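Local coordinates for recombination protein RecR (Deinococcus radiodurans, PDB 1VDD), which probably works with RecF and RecO in a RecBC-independent, recombinational pathway of DNA repair, at residues 76-81 with 99-104; 126-131 with 156-161; 146-151 with 165-170; 170-175 with 183-188. All coordinates share one frame; numbering follows the deposited sequence.

Interaction 1 (76-81 with 99-104); sequences SRDQRT and EYRGLY
R77 lies along the backbone of R101 and G102 and can be followed outward atom by atom. Its CB is 3.2 Å from R101 O and its CG 3.1 Å from the same oxygen. The chain is extended from CG to NE, and CD comes 3.6 Å from G102 O while still near R101 O. NH1 is modelled too close to the R101 backbone, and its exact place is doubtful. As modelled, one face of the guanidinium looks toward CE1 of Y104, 3.9 Å above its plane and offset toward the rim. The two planes are 62° apart, with the ring presenting an edge to NH2. NH2 and the Y104 hydroxyl both reach OE2 of E95, the first as a salt bridge. With a leucine in this place, E95 is likely to lose its charged mate and the edge of the Y104 ring the group it rests against. Beyond R77 the backbones take over. D78 N makes a weak bond to R101 O (3.0 Å, bent to 125°), and G102 CA approaches D78 O in a CA-H...O contact. L103 N then bonds to T81 O at 2.8 Å. L103 also pairs with C83, and these bonds belong to the parallel ladder between strands 81-85 and 103-106, at one side of the parallel sheet of the Toprim fold.

Interaction 2 (126-131 with 156-161); sequences PLLPRV and RLLEPL
L158 pushes its CD2 methyl among three side chains of 126-131: L127 CD1 at 3.3 Å, L128 CD2 at 3.6 Å and V131 CG2 at 4.0 Å. Its CG is set anti to its own carbonyl carbon (chi1 -58°), which leaves the branched end to meet this group. V131 divides its two methyls between partners, CG2 going to L158 while CG1 faces L161. The CD2 of L161 lies 3.6 Å from V131 CB and also approaches two carbonyl oxygens, those of L128 and V131. L128 adds a looser touch on L157, CD2 to CD2, at 4.2 Å. Backbone bonds shape the two turns that carry these side chains. R130 N to L127 O (2.7 Å) and V131 N to L128 O wind the 3-10 segment, while L161 N to L158 O (2.9 Å) closes the type I turn at the end of the helix. Further out, V131 and L158 both rest on V137 of strand 136-139, and L127 on I82 and H105. The contact is therefore wholly apolar in its side chains. It joins the C-terminal end of helix 145-158 to the 3-10 turn preceding strand 136-139, packing helix and loop together against the sheet of the Toprim domain.

Interaction 3 (146-151 with 165-170); sequences EGDATA and ISRIAY
The hydroxyl of Y170 is gripped by both D148 and R167: it donates a weak bond to D148 OD2 at 2.8 Å and accepts another weak one from R167 NH2 at 3.0 Å. The carboxylate and ring planes are 46° apart, and OD2 lies oblique to the ring, neither over its face nor at its edge. D148 OD2 and R167 NH2 remain 4.5 Å apart, beyond a salt bridge, leaving the tyrosine oxygen as the link between the opposite charges. R167 leaves its strand with CG anti to the backbone N and bends at chi2 (76°), which brings its guanidinium alongside the helix. There one face receives A151 CB, 3.3 Å above the plane and displaced toward the rim; the methyl is nearest to NE. Other N-H groups of the buried guanidinium go to main-chain oxygens: NH2 to G142 O, NH1 to T141 O and L139 O. The charge is thus set among carbonyls as well as near D148. Helix 146-151 and strand 165-167 run antiparallel, at 172° with axes 11.2 Å apart. This is the return leg of the beta-alpha-beta crossover formed by strand 136-139, helix 145-158 and strand 164-167 in the Toprim domain, whose last strand pairs onward with a strand of the second subunit.

Interaction 4 (170-175 with 183-188); sequences YGVPVG and EVTLGR
Y170 and R188 make the flat-group contact here. Their side chains run side by side in the same direction, with ring and guanidinium planes 24° apart. R188 NH1 stands 4.0 Å above the ring plane, displaced toward the rim, rather than over the centre. The aliphatic part of the arginine shares the same surface: its CD is 3.7 Å from Y170 CD2, and its CB 3.9 Å from Y170 CB. A bend at chi2 (-108°) lets the chain follow the tyrosine in this way. With a serine at Y170, R188 would probably lose the surface along which it lies and be left freer to swing, while D148 and R167 would be deprived of the phenol oxygen they share.

Contacts with the main chain come next. T185 turns its CG2 anti to its backbone N and lays that methyl 3.6 Å from G171 O. G171 itself is almost fully stretched, which carries the segment straight past the helix. This loop and helix 183-191 belong to the C-terminal region characteristic of the RecR family, and they are deeply involved with the second subunit.

Apolar contacts are few: V172 CG1 meets L186 CD2 at 4.0 Å and T185 CG2 at 4.1 Å.

Polar bonds lead outward to the neighbouring chain. T185 OG1 bonds to V174 N of the second subunit, and the reverse pairing, V174 N to T185 OG1 of that subunit, is made as well. P173 O accepts from T143 OG1 of the same neighbouring chain.

Overall arrangement
Interactions 1 to 3 all involve the parallel sheet of the Toprim fold or elements packed on it, while interaction 4 joins the loop after strand 164-167 to helix 183-191. Interactions 1 and 2 are partly buried, 3 and 4 buried. Interactions 2 and 3 both use helix 145-158, one at its C-terminal end through leucine and valine methyls, the other near its start through a buried polar cluster; they meet where L158 packs on I165. Interaction 1 relies on backbone bonds and an arginine; the backbone oxygen of its Y104 probably accepts a hydrogen bond from R130 of interaction 2. Interactions 3 and 4, whose centres are about 15 Å apart, share Y170, by hydroxyl and ring face respectively. Interaction 4 has the most residues within reach of the second subunit.

Interaction 1 (76-81 with 99-104)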
loop_
_atom_site.group_PDB
_atom_site.type_symbol
_atom_site.label_atom_id
_atom_site.label_comp_id
_atom_site.label_asym_id
_atom_site.label_seq_id
_atom_site.Cartn_x
_atom_site.Cartn_y
_atom_site.Cartn_z
ATOM N N SER A 76 15.178 -17.914 -37.612
ATOM C CA SER A 76 16.114 -18.447 -36.624
ATOM C C SER A 76 15.377 -18.978 -35.392
ATOM O O SER A 76 15.991 -19.553 -34.490
ATOM C CB SER A 76 17.119 -17.367 -36.199
ATOM O OG SER A 76 16.493 -16.312 -35.484
ATOM N N ARG A 77 14.061 -18.783 -35.357
ATOM C CA ARG A 77 13.257 -19.242 -34.230
ATOM C C ARG A 77 12.916 -20.720 -34.311
ATOM O O ARG A 77 12.490 -21.225 -35.348
ATOM C CB ARG A 77 11.961 -18.425 -34.109
ATOM C CG ARG A 77 12.113 -17.165 -33.270
ATOM C CD ARG A 77 10.775 -16.510 -32.961
ATOM N NE ARG A 77 10.903 -15.524 -31.887
ATOM C CZ ARG A 77 11.071 -15.829 -30.601
ATOM N NH1 ARG A 77 11.126 -17.093 -30.210
ATOM N NH2 ARG A 77 11.197 -14.869 -29.699
ATOM N N ASP A 78 13.107 -21.408 -33.194
ATOM C CA ASP A 78 12.823 -22.825 -33.113
ATOM C C ASP A 78 11.395 -23.097 -33.576
ATOM O O ASP A 78 10.437 -22.857 -32.844
ATOM C CB ASP A 78 13.025 -23.298 -31.686
ATOM C CG ASP A 78 12.574 -24.706 -31.490
ATOM O OD1 ASP A 78 12.623 -25.463 -32.477
ATOM O OD2 ASP A 78 12.181 -25.055 -30.357
ATOM N N GLN A 79 11.272 -23.609 -34.797
ATOM C CA GLN A 79 9.980 -23.893 -35.418
ATOM C C GLN A 79 9.265 -25.115 -34.852
ATOM O O GLN A 79 8.173 -25.475 -35.312
ATOM C CB GLN A 79 10.187 -24.090 -36.920
ATOM C CG GLN A 79 9.245 -23.300 -37.797
ATOM C CD GLN A 79 9.352 -21.827 -37.546
ATOM O OE1 GLN A 79 10.392 -21.342 -37.113
ATOM N NE2 GLN A 79 8.281 -21.092 -37.828
ATOM N N ARG A 80 9.856 -25.753 -33.850
ATOM C CA ARG A 80 9.235 -26.942 -33.316
ATOM C C ARG A 80 8.559 -26.843 -31.967
ATOM O O ARG A 80 7.977 -27.830 -31.506
ATOM C CB ARG A 80 10.230 -28.113 -33.327
ATOM C CG ARG A 80 11.415 -27.981 -32.391
ATOM C CD ARG A 80 12.213 -29.273 -32.351
ATOM N NE ARG A 80 12.820 -29.489 -31.036
ATOM C CZ ARG A 80 13.764 -28.714 -30.504
ATOM N NH1 ARG A 80 14.220 -27.668 -31.179
ATOM N NH2 ARG A 80 14.243 -28.984 -29.292
ATOM N N THR A 81 8.599 -25.674 -31.333
ATOM C CA THR A 81 7.930 -25.534 -30.040
ATOM C C THR A 81 6.917 -24.387 -30.045
ATOM O O THR A 81 7.217 -23.278 -30.498
ATOM C CB THR A 81 8.943 -25.326 -28.851
ATOM O OG1 THR A 81 9.541 -24.025 -28.925
ATOM C CG2 THR A 81 10.048 -26.365 -28.893
ATOM N N GLU A 99 15.086 -16.724 -22.571
ATOM C CA GLU A 99 15.218 -18.167 -22.438
ATOM C C GLU A 99 14.249 -18.943 -23.325
ATOM O O GLU A 99 13.981 -20.125 -23.072
ATOM C CB GLU A 99 14.996 -18.595 -20.984
ATOM C CG GLU A 99 16.188 -18.378 -20.052
ATOM C CD GLU A 99 15.952 -18.970 -18.672
ATOM O OE1 GLU A 99 16.887 -18.968 -17.837
ATOM O OE2 GLU A 99 14.819 -19.439 -18.431
ATOM N N TYR A 100 13.713 -18.297 -24.355
ATOM C CA TYR A 100 12.785 -18.997 -25.238
ATOM C C TYR A 100 12.770 -18.406 -26.642
ATOM O O TYR A 100 12.414 -17.246 -26.830
ATOM C CB TYR A 100 11.365 -18.972 -24.657
ATOM C CG TYR A 100 10.340 -19.630 -25.549
ATOM C CD1 TYR A 100 10.277 -21.015 -25.664
ATOM C CD2 TYR A 100 9.469 -18.865 -26.322
ATOM C CE1 TYR A 100 9.375 -21.620 -26.533
ATOM C CE2 TYR A 100 8.563 -19.460 -27.192
ATOM C CZ TYR A 100 8.524 -20.836 -27.293
ATOM O OH TYR A 100 7.646 -21.433 -28.166
ATOM N N ARG A 101 13.163 -19.210 -27.628
ATOM C CA ARG A 101 13.180 -18.736 -29.004
ATOM C C ARG A 101 12.182 -19.461 -29.920
ATOM O O ARG A 101 12.316 -19.435 -31.143
ATOM C CB ARG A 101 14.601 -18.836 -29.568
ATOM C CG ARG A 101 15.201 -20.237 -29.557
ATOM C CD ARG A 101 16.663 -20.184 -29.989
ATOM N NE ARG A 101 17.256 -21.508 -30.167
ATOM C CZ ARG A 101 16.947 -22.343 -31.154
ATOM N NH1 ARG A 101 16.046 -21.996 -32.061
ATOM N NH2 ARG A 101 17.544 -23.525 -31.237
ATOM N N GLY A 102 11.160 -20.071 -29.327
ATOM C CA GLY A 102 10.176 -20.788 -30.122
ATOM C C GLY A 102 9.025 -19.968 -30.666
ATOM O O GLY A 102 9.077 -18.737 -30.760
ATOM N N LEU A 103 7.959 -20.658 -31.034
ATOM C CA LEU A 103 6.791 -19.969 -31.566
ATOM C C LEU A 103 5.780 -19.770 -30.444
ATOM O O LEU A 103 5.791 -20.505 -29.462
ATOM C CB LEU A 103 6.166 -20.784 -32.701
ATOM C CG LEU A 103 7.025 -21.162 -33.918
ATOM C CD1 LEU A 103 6.114 -21.725 -35.003
ATOM C CD2 LEU A 103 7.782 -19.945 -34.466
ATOM N N TYR A 104 4.923 -18.767 -30.565
ATOM C CA TYR A 104 3.904 -18.543 -29.548
ATOM C C TYR A 104 2.515 -18.746 -30.154
ATOM O O TYR A 104 2.374 -18.853 -31.357
ATOM C CB TYR A 104 3.967 -17.113 -29.009
ATOM C CG TYR A 104 5.258 -16.733 -28.348
ATOM C CD1 TYR A 104 6.222 -16.012 -29.035
ATOM C CD2 TYR A 104 5.506 -17.073 -27.018
ATOM C CE1 TYR A 104 7.396 -15.634 -28.422
ATOM C CE2 TYR A 104 6.671 -16.708 -26.396
ATOM C CZ TYR A 104 7.621 -15.987 -27.102
ATOM O OH TYR A 104 8.809 -15.635 -26.503
#

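Interaction 2 (126-131 with 156-161)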
loop_
_atom_site.group_PDB
_atom_site.type_symbol
_atom_site.label_atom_id
_atom_site.label_comp_id
_atom_site.label_asym_id
_atom_site.label_seq_id
_atom_site.Cartn_x
_atom_site.Cartn_y
_atom_site.Cartn_z
ATOM N N PRO A 126 -7.460 -22.356 -34.372
ATOM C CA PRO A 126 -6.262 -22.147 -35.193
ATOM C C PRO A 126 -4.953 -22.709 -34.647
ATOM O O PRO A 126 -3.914 -22.601 -35.300
ATOM C CB PRO A 126 -6.219 -20.630 -35.362
ATOM C CG PRO A 126 -6.892 -20.128 -34.128
ATOM C CD PRO A 126 -8.056 -21.064 -33.993
ATOM N N LEU A 127 -5.004 -23.307 -33.460
ATOM C CA LEU A 127 -3.815 -23.887 -32.854
ATOM C C LEU A 127 -3.639 -25.334 -33.311
ATOM O O LEU A 127 -2.540 -25.740 -33.710
ATOM C CB LEU A 127 -3.916 -23.832 -31.326
ATOM C CG LEU A 127 -2.675 -24.200 -30.490
ATOM C CD1 LEU A 127 -2.503 -25.692 -30.420
ATOM C CD2 LEU A 127 -1.438 -23.561 -31.095
ATOM N N LEU A 128 -4.726 -26.102 -33.246
ATOM C CA LEU A 128 -4.720 -27.510 -33.641
ATOM C C LEU A 128 -3.911 -27.779 -34.911
ATOM O O LEU A 128 -2.939 -28.533 -34.888
ATOM C CB LEU A 128 -6.152 -28.020 -33.844
ATOM C CG LEU A 128 -7.123 -27.921 -32.669
ATOM C CD1 LEU A 128 -8.373 -28.682 -33.036
ATOM C CD2 LEU A 128 -6.511 -28.507 -31.393
ATOM N N PRO A 129 -4.294 -27.154 -36.038
ATOM C CA PRO A 129 -3.543 -27.394 -37.267
ATOM C C PRO A 129 -2.052 -27.081 -37.167
ATOM O O PRO A 129 -1.252 -27.641 -37.909
ATOM C CB PRO A 129 -4.270 -26.523 -38.289
ATOM C CG PRO A 129 -4.787 -25.398 -37.462
ATOM C CD PRO A 129 -5.309 -26.106 -36.242
ATOM N N ARG A 130 -1.666 -26.199 -36.255
ATOM C CA ARG A 130 -0.246 -25.861 -36.106
ATOM C C ARG A 130 0.532 -26.937 -35.366
ATOM O O ARG A 130 1.757 -26.999 -35.462
ATOM C CB ARG A 130 -0.071 -24.542 -35.347
ATOM C CG ARG A 130 -0.511 -23.313 -36.107
ATOM C CD ARG A 130 -0.257 -22.087 -35.281
ATOM N NE ARG A 130 1.165 -21.871 -35.035
ATOM C CZ ARG A 130 1.628 -21.042 -34.104
ATOM N NH1 ARG A 130 0.772 -20.368 -33.343
ATOM N NH2 ARG A 130 2.936 -20.877 -33.936
ATOM N N VAL A 131 -0.181 -27.780 -34.626
ATOM C CA VAL A 131 0.462 -28.828 -33.848
ATOM C C VAL A 131 0.634 -30.144 -34.594
ATOM O O VAL A 131 -0.327 -30.728 -35.096
ATOM C CB VAL A 131 -0.315 -29.098 -32.532
ATOM C CG1 VAL A 131 0.390 -30.189 -31.719
ATOM C CG2 VAL A 131 -0.420 -27.813 -31.716
ATOM N N ARG A 156 -6.021 -31.923 -23.131
ATOM C CA ARG A 156 -6.975 -32.903 -23.645
ATOM C C ARG A 156 -7.046 -32.795 -25.160
ATOM O O ARG A 156 -6.821 -33.771 -25.878
ATOM C CB ARG A 156 -8.376 -32.653 -23.071
ATOM C CG ARG A 156 -8.533 -32.886 -21.568
ATOM C CD ARG A 156 -8.642 -34.366 -21.224
ATOM N NE ARG A 156 -8.572 -34.622 -19.781
ATOM C CZ ARG A 156 -9.473 -34.213 -18.888
ATOM N NH1 ARG A 156 -10.536 -33.516 -19.280
ATOM N NH2 ARG A 156 -9.309 -34.499 -17.598
ATOM N N LEU A 157 -7.347 -31.591 -25.636
ATOM C CA LEU A 157 -7.486 -31.336 -27.062
ATOM C C LEU A 157 -6.278 -31.696 -27.896
ATOM O O LEU A 157 -6.398 -32.406 -28.887
ATOM C CB LEU A 157 -7.840 -29.867 -27.312
ATOM C CG LEU A 157 -9.244 -29.617 -27.870
ATOM C CD1 LEU A 157 -9.443 -28.141 -28.180
ATOM C CD2 LEU A 157 -9.433 -30.439 -29.127
ATOM N N LEU A 158 -5.112 -31.208 -27.502
ATOM C CA LEU A 158 -3.904 -31.469 -28.265
ATOM C C LEU A 158 -3.410 -32.914 -28.215
ATOM O O LEU A 158 -2.719 -33.367 -29.126
ATOM C CB LEU A 158 -2.802 -30.517 -27.808
ATOM C CG LEU A 158 -3.139 -29.034 -27.942
ATOM C CD1 LEU A 158 -1.940 -28.237 -27.509
ATOM C CD2 LEU A 158 -3.495 -28.681 -29.369
ATOM N N GLU A 159 -3.778 -33.629 -27.157
ATOM C CA GLU A 159 -3.383 -35.024 -26.969
ATOM C C GLU A 159 -3.389 -35.890 -28.234
ATOM O O GLU A 159 -2.359 -36.447 -28.609
ATOM C CB GLU A 159 -4.277 -35.677 -25.908
ATOM C CG GLU A 159 -3.999 -37.155 -25.681
ATOM C CD GLU A 159 -2.587 -37.411 -25.199
ATOM O OE1 GLU A 159 -1.640 -37.104 -25.954
ATOM O OE2 GLU A 159 -2.424 -37.915 -24.064
ATOM N N PRO A 160 -4.550 -36.028 -28.902
ATOM C CA PRO A 160 -4.619 -36.844 -30.117
ATOM C C PRO A 160 -3.561 -36.530 -31.173
ATOM O O PRO A 160 -3.181 -37.410 -31.940
ATOM C CB PRO A 160 -6.047 -36.613 -30.612
ATOM C CG PRO A 160 -6.398 -35.271 -30.055
ATOM C CD PRO A 160 -5.836 -35.356 -28.662
ATOM N N LEU A 161 -3.096 -35.285 -31.236
ATOM C CA LEU A 161 -2.045 -34.940 -32.194
ATOM C C LEU A 161 -0.765 -35.493 -31.562
ATOM O O LEU A 161 -0.692 -35.627 -30.345
ATOM C CB LEU A 161 -1.956 -33.424 -32.388
ATOM C CG LEU A 161 -3.225 -32.753 -32.928
ATOM C CD1 LEU A 161 -4.240 -32.615 -31.809
ATOM C CD2 LEU A 161 -2.889 -31.386 -33.503
#

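Interaction 3 (146-151 with 165-170)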
loop_
_atom_site.group_PDB
_atom_site.type_symbol
_atom_site.label_atom_id
_atom_site.label_comp_id
_atom_site.label_asym_id
_atom_site.label_seq_id
_atom_site.Cartn_x
_atom_site.Cartn_y
_atom_site.Cartn_z
ATOM N N GLU A 146 -8.747 -20.442 -13.769
ATOM C CA GLU A 146 -8.985 -20.171 -15.174
ATOM C C GLU A 146 -7.827 -20.713 -16.025
ATOM O O GLU A 146 -8.028 -21.501 -16.954
ATOM C CB GLU A 146 -9.109 -18.662 -15.372
ATOM C CG GLU A 146 -10.101 -18.004 -14.435
ATOM C CD GLU A 146 -11.466 -18.654 -14.511
ATOM O OE1 GLU A 146 -11.978 -18.836 -15.635
ATOM O OE2 GLU A 146 -12.029 -18.982 -13.446
ATOM N N GLY A 147 -6.616 -20.268 -15.707
ATOM C CA GLY A 147 -5.448 -20.714 -16.443
ATOM C C GLY A 147 -5.243 -22.203 -16.289
ATOM O O GLY A 147 -4.872 -22.896 -17.240
ATOM N N ASP A 148 -5.496 -22.694 -15.080
ATOM C CA ASP A 148 -5.344 -24.106 -14.778
ATOM C C ASP A 148 -6.345 -24.899 -15.609
ATOM O O ASP A 148 -6.014 -25.935 -16.186
ATOM C CB ASP A 148 -5.590 -24.345 -13.288
ATOM C CG ASP A 148 -4.806 -25.526 -12.750
ATOM O OD1 ASP A 148 -4.935 -25.840 -11.545
ATOM O OD2 ASP A 148 -4.053 -26.134 -13.538
ATOM N N ALA A 149 -7.571 -24.399 -15.674
ATOM C CA ALA A 149 -8.617 -25.058 -16.435
ATOM C C ALA A 149 -8.376 -24.997 -17.945
ATOM O O ALA A 149 -8.522 -26.005 -18.644
ATOM C CB ALA A 149 -9.951 -24.440 -16.098
ATOM N N THR A 150 -8.003 -23.822 -18.454
ATOM C CA THR A 150 -7.757 -23.673 -19.894
ATOM C C THR A 150 -6.715 -24.682 -20.346
ATOM O O THR A 150 -6.913 -25.395 -21.326
ATOM C CB THR A 150 -7.232 -22.266 -20.260
ATOM O OG1 THR A 150 -7.990 -21.271 -19.572
ATOM C CG2 THR A 150 -7.361 -22.033 -21.762
ATOM N N ALA A 151 -5.610 -24.732 -19.605
ATOM C CA ALA A 151 -4.496 -25.623 -19.890
ATOM C C ALA A 151 -4.901 -27.084 -19.963
ATOM O O ALA A 151 -4.566 -27.786 -20.923
ATOM C CB ALA A 151 -3.411 -25.443 -18.843
ATOM N N ILE A 165 3.296 -32.428 -24.797
ATOM C CA ILE A 165 2.620 -31.326 -24.136
ATOM C C ILE A 165 3.262 -31.111 -22.775
ATOM O O ILE A 165 3.521 -32.063 -22.039
ATOM C CB ILE A 165 1.125 -31.617 -23.932
ATOM C CG1 ILE A 165 0.435 -31.750 -25.290
ATOM C CG2 ILE A 165 0.483 -30.500 -23.129
ATOM C CD1 ILE A 165 -1.057 -32.046 -25.185
ATOM N N SER A 166 3.523 -29.853 -22.446
ATOM C CA SER A 166 4.127 -29.519 -21.175
ATOM C C SER A 166 3.441 -28.297 -20.607
ATOM O O SER A 166 2.825 -27.532 -21.338
ATOM C CB SER A 166 5.626 -29.241 -21.359
ATOM O OG SER A 166 5.856 -28.211 -22.311
ATOM N N ARG A 167 3.553 -28.130 -19.297
ATOM C CA ARG A 167 2.969 -26.999 -18.580
ATOM C C ARG A 167 4.130 -26.321 -17.831
ATOM O O ARG A 167 5.070 -27.004 -17.394
ATOM C CB ARG A 167 1.926 -27.503 -17.589
ATOM C CG ARG A 167 1.237 -26.424 -16.794
ATOM C CD ARG A 167 0.214 -25.689 -17.627
ATOM N NE ARG A 167 -0.745 -24.985 -16.781
ATOM C CZ ARG A 167 -0.858 -23.664 -16.711
ATOM N NH1 ARG A 167 -0.071 -22.875 -17.437
ATOM N NH2 ARG A 167 -1.771 -23.131 -15.915
ATOM N N ILE A 168 4.083 -24.994 -17.697
ATOM C CA ILE A 168 5.163 -24.291 -17.018
ATOM C C ILE A 168 5.137 -24.688 -15.547
ATOM O O ILE A 168 4.105 -25.096 -15.027
ATOM C CB ILE A 168 5.049 -22.749 -17.190
ATOM C CG1 ILE A 168 3.688 -22.244 -16.710
ATOM C CG2 ILE A 168 5.223 -22.383 -18.641
ATOM C CD1 ILE A 168 3.522 -20.753 -16.887
ATOM N N ALA A 169 6.272 -24.559 -14.874
ATOM C CA ALA A 169 6.386 -24.975 -13.483
ATOM C C ALA A 169 5.699 -24.141 -12.405
ATOM O O ALA A 169 6.002 -22.967 -12.215
ATOM C CB ALA A 169 7.872 -25.152 -13.128
ATOM N N TYR A 170 4.758 -24.760 -11.699
ATOM C CA TYR A 170 4.101 -24.082 -10.592
ATOM C C TYR A 170 5.223 -24.086 -9.579
ATOM O O TYR A 170 5.894 -25.100 -9.415
ATOM C CB TYR A 170 2.931 -24.906 -10.056
ATOM C CG TYR A 170 1.673 -24.789 -10.880
ATOM C CD1 TYR A 170 1.711 -24.933 -12.266
ATOM C CD2 TYR A 170 0.445 -24.542 -10.273
ATOM C CE1 TYR A 170 0.556 -24.833 -13.037
ATOM C CE2 TYR A 170 -0.725 -24.442 -11.033
ATOM C CZ TYR A 170 -0.661 -24.587 -12.417
ATOM O OH TYR A 170 -1.803 -24.474 -13.184
#

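Interaction 4 (170-175 with 183-188)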
loop_
_atom_site.group_PDB
_atom_site.type_symbol
_atom_site.label_atom_id
_atom_site.label_comp_id
_atom_site.label_asym_id
_atom_site.label_seq_id
_atom_site.Cartn_x
_atom_site.Cartn_y
_atom_site.Cartn_z
ATOM N N TYR A 170 4.758 -24.760 -11.699
ATOM C CA TYR A 170 4.101 -24.082 -10.592
ATOM C C TYR A 170 5.223 -24.086 -9.579
ATOM O O TYR A 170 5.894 -25.100 -9.415
ATOM C CB TYR A 170 2.931 -24.906 -10.056
ATOM C CG TYR A 170 1.673 -24.789 -10.880
ATOM C CD1 TYR A 170 1.711 -24.933 -12.266
ATOM C CD2 TYR A 170 0.445 -24.542 -10.273
ATOM C CE1 TYR A 170 0.556 -24.833 -13.037
ATOM C CE2 TYR A 170 -0.725 -24.442 -11.033
ATOM C CZ TYR A 170 -0.661 -24.587 -12.417
ATOM O OH TYR A 170 -1.803 -24.474 -13.184
ATOM N N GLY A 171 5.455 -22.973 -8.902
ATOM C CA GLY A 171 6.549 -22.978 -7.951
ATOM C C GLY A 171 6.779 -21.666 -7.249
ATOM O O GLY A 171 6.116 -20.672 -7.531
ATOM N N VAL A 172 7.738 -21.656 -6.332
ATOM C CA VAL A 172 8.014 -20.446 -5.590
ATOM C C VAL A 172 8.619 -19.458 -6.570
ATOM O O VAL A 172 9.377 -19.844 -7.468
ATOM C CB VAL A 172 8.981 -20.748 -4.404
ATOM C CG1 VAL A 172 8.389 -21.860 -3.547
ATOM C CG2 VAL A 172 10.354 -21.175 -4.915
ATOM N N PRO A 173 8.263 -18.174 -6.450
ATOM C CA PRO A 173 8.818 -17.172 -7.370
ATOM C C PRO A 173 10.265 -16.829 -6.986
ATOM O O PRO A 173 10.678 -17.086 -5.860
ATOM C CB PRO A 173 7.866 -15.990 -7.212
ATOM C CG PRO A 173 7.351 -16.091 -5.818
ATOM C CD PRO A 173 7.321 -17.585 -5.484
ATOM N N VAL A 174 11.036 -16.270 -7.914
ATOM C CA VAL A 174 12.427 -15.923 -7.609
ATOM C C VAL A 174 12.541 -14.724 -6.677
ATOM O O VAL A 174 11.895 -13.700 -6.892
ATOM C CB VAL A 174 13.230 -15.576 -8.873
ATOM C CG1 VAL A 174 14.696 -15.424 -8.518
ATOM C CG2 VAL A 174 13.047 -16.650 -9.921
ATOM N N GLY A 175 13.366 -14.850 -5.643
ATOM C CA GLY A 175 13.541 -13.741 -4.726
ATOM C C GLY A 175 12.544 -13.740 -3.586
ATOM O O GLY A 175 12.059 -12.686 -3.162
ATOM N N GLU A 183 0.639 -21.332 0.722
ATOM C CA GLU A 183 0.617 -22.749 1.045
ATOM C C GLU A 183 0.546 -23.661 -0.171
ATOM O O GLU A 183 1.353 -24.580 -0.319
ATOM C CB GLU A 183 -0.572 -23.033 1.960
ATOM C CG GLU A 183 -0.662 -22.120 3.187
ATOM C CD GLU A 183 -0.790 -20.626 2.845
ATOM O OE1 GLU A 183 -1.648 -20.267 2.007
ATOM O OE2 GLU A 183 -0.035 -19.809 3.426
ATOM N N VAL A 184 -0.428 -23.418 -1.038
ATOM C CA VAL A 184 -0.601 -24.235 -2.234
ATOM C C VAL A 184 0.602 -24.114 -3.173
ATOM O O VAL A 184 0.924 -25.039 -3.914
ATOM C CB VAL A 184 -1.901 -23.853 -2.955
ATOM C CG1 VAL A 184 -2.144 -24.763 -4.146
ATOM C CG2 VAL A 184 -3.061 -23.943 -1.974
ATOM N N THR A 185 1.277 -22.976 -3.148
ATOM C CA THR A 185 2.456 -22.835 -3.984
ATOM C C THR A 185 3.515 -23.780 -3.449
ATOM O O THR A 185 4.029 -24.610 -4.185
ATOM C CB THR A 185 3.007 -21.408 -3.957
ATOM O OG1 THR A 185 2.201 -20.586 -4.801
ATOM C CG2 THR A 185 4.447 -21.376 -4.447
ATOM N N LEU A 186 3.831 -23.655 -2.162
ATOM C CA LEU A 186 4.837 -24.503 -1.521
ATOM C C LEU A 186 4.605 -25.979 -1.800
ATOM O O LEU A 186 5.527 -26.707 -2.164
ATOM C CB LEU A 186 4.832 -24.292 -0.017
ATOM C CG LEU A 186 5.717 -23.176 0.501
ATOM C CD1 LEU A 186 5.674 -23.213 2.012
ATOM C CD2 LEU A 186 7.147 -23.364 -0.002
ATOM N N GLY A 187 3.368 -26.419 -1.618
ATOM C CA GLY A 187 3.048 -27.803 -1.886
ATOM C C GLY A 187 3.335 -28.185 -3.328
ATOM O O GLY A 187 3.602 -29.347 -3.619
ATOM N N ARG A 188 3.278 -27.219 -4.239
ATOM C CA ARG A 188 3.547 -27.516 -5.638
ATOM C C ARG A 188 5.038 -27.438 -5.885
ATOM O O ARG A 188 5.591 -28.228 -6.647
ATOM C CB ARG A 188 2.816 -26.540 -6.561
ATOM C CG ARG A 188 1.304 -26.632 -6.513
ATOM C CD ARG A 188 0.720 -27.263 -7.778
ATOM N NE ARG A 188 -0.736 -27.386 -7.687
ATOM C CZ ARG A 188 -1.514 -27.910 -8.633
ATOM N NH1 ARG A 188 -0.983 -28.370 -9.761
ATOM N NH2 ARG A 188 -2.828 -27.983 -8.447
#